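A cystathionine beta-synthase domain protein fused to a Zn-ribbon-like domain (Pyrococcus furiosus, PDB 3GHD) is of uncharacterised function but, with a CBS domain joined to a metal-binding Zn-ribbon-like domain, probably binds nucleotides. Local coordinates at residues Lys1-Gln6 against Ala15-Arg20. Numbering follows the deposited sequence.
Sequences KAIVVQ and AKILSR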
# COMPACT_ATOMS: atom_id res chain seq x y z
N LYS A 1 -5.38 -14.90 9.16
CA LYS A 1 -5.80 -14.25 10.43
C LYS A 1 -7.24 -13.79 10.24
O LYS A 1 -7.56 -13.21 9.21
CB LYS A 1 -4.89 -13.05 10.75
CG LYS A 1 -5.22 -12.31 12.06
CD LYS A 1 -5.25 -10.77 11.84
CE LYS A 1 -4.52 -10.00 12.91
NZ LYS A 1 -3.81 -8.81 12.34
N ALA A 2 -8.07 -14.03 11.25
CA ALA A 2 -9.53 -13.86 11.15
C ALA A 2 -10.09 -12.86 12.15
O ALA A 2 -9.58 -12.67 13.24
CB ALA A 2 -10.24 -15.18 11.32
N ILE A 3 -11.17 -12.22 11.76
CA ILE A 3 -11.96 -11.41 12.67
C ILE A 3 -13.42 -11.90 12.57
O ILE A 3 -13.90 -12.21 11.49
CB ILE A 3 -11.95 -9.94 12.25
CG1 ILE A 3 -10.52 -9.34 12.22
CG2 ILE A 3 -12.83 -9.10 13.19
CD1 ILE A 3 -10.00 -8.93 13.59
N VAL A 4 -14.11 -11.96 13.71
CA VAL A 4 -15.51 -12.41 13.76
C VAL A 4 -16.44 -11.25 13.46
O VAL A 4 -16.27 -10.17 14.03
CB VAL A 4 -15.82 -13.03 15.10
CG1 VAL A 4 -17.29 -13.54 15.15
CG2 VAL A 4 -14.80 -14.17 15.40
N VAL A 5 -17.40 -11.48 12.56
CA VAL A 5 -18.46 -10.52 12.21
C VAL A 5 -19.83 -11.17 12.30
O VAL A 5 -19.94 -12.37 12.50
CB VAL A 5 -18.31 -9.96 10.79
CG1 VAL A 5 -16.99 -9.20 10.63
CG2 VAL A 5 -18.47 -11.07 9.70
N GLN A 6 -20.87 -10.36 12.13
CA GLN A 6 -22.26 -10.84 12.15
C GLN A 6 -22.82 -11.00 10.73
O GLN A 6 -22.45 -10.26 9.82
CB GLN A 6 -23.11 -9.83 12.92
CG GLN A 6 -22.70 -9.64 14.39
CD GLN A 6 -23.09 -8.27 14.92
OE1 GLN A 6 -24.01 -8.14 15.73
NE2 GLN A 6 -22.39 -7.22 14.45
N ALA A 15 -15.04 -5.07 5.18
CA ALA A 15 -13.82 -4.64 4.50
C ALA A 15 -12.90 -3.76 5.39
O ALA A 15 -11.71 -3.99 5.48
CB ALA A 15 -14.22 -3.85 3.21
N LYS A 16 -13.49 -2.74 6.02
CA LYS A 16 -12.76 -1.85 6.93
C LYS A 16 -12.28 -2.59 8.15
O LYS A 16 -11.14 -2.41 8.55
CB LYS A 16 -13.59 -0.66 7.37
N ILE A 17 -13.12 -3.45 8.72
CA ILE A 17 -12.72 -4.29 9.86
C ILE A 17 -11.46 -5.15 9.55
O ILE A 17 -10.49 -5.11 10.29
CB ILE A 17 -13.89 -5.18 10.34
CG1 ILE A 17 -14.99 -4.28 10.91
CG2 ILE A 17 -13.45 -6.14 11.37
CD1 ILE A 17 -16.32 -5.00 11.15
N LEU A 18 -11.50 -5.87 8.43
CA LEU A 18 -10.42 -6.71 7.98
C LEU A 18 -9.12 -5.89 7.79
O LEU A 18 -8.04 -6.25 8.30
CB LEU A 18 -10.84 -7.38 6.66
CG LEU A 18 -11.85 -8.51 6.84
CD1 LEU A 18 -12.49 -9.00 5.51
CD2 LEU A 18 -11.26 -9.66 7.68
N SER A 19 -9.22 -4.79 7.08
CA SER A 19 -7.95 -4.07 6.75
C SER A 19 -7.32 -3.34 7.95
O SER A 19 -6.08 -3.35 8.14
CB SER A 19 -8.25 -3.16 5.56
OG SER A 19 -9.05 -2.10 5.96
N ARG A 20 -8.16 -2.75 8.81
CA ARG A 20 -7.71 -2.04 10.02
C ARG A 20 -7.07 -3.01 11.03
O ARG A 20 -6.19 -2.63 11.80
CB ARG A 20 -8.88 -1.30 10.67
CG ARG A 20 -9.31 -0.02 9.94
CD ARG A 20 -8.20 0.99 9.75
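I3 on the strand and I17 on the helix carry this contact, and it is purely apolar. Their CG2 methyls meet at 3.5 Å, with the two side chains running at a slant to each other. In both residues CG1 sits beside the backbone N (chi1 -59° in I3, -66° in I17), which leaves CG2 anti to that N as the branch that meets the other segment. The long branch of I17 does a second job: it reaches along the strand until CD1 comes within 4.3 Å of V5 CG1, a looser touch. I17 thus spans the two helix-facing positions, I3 and V5, while A2 and V4 point to the other face.

No hydrogen bond joins the two segments; polar links run to the rest of the chain. The backbone of K1, I3 and V5 pairs with the parallel strand 25-30, and K1 NZ bonds to N21 O, a polar tie just past the helix. A neighbouring subunit packs on the helix at A15, K16 and S19.

This is the first strand and helix of a beta-alpha-beta unit in the CBS domain. Direct contact between the segments rests on apolar burial and van der Waals packing, with V5 buried and both isoleucines partly exposed.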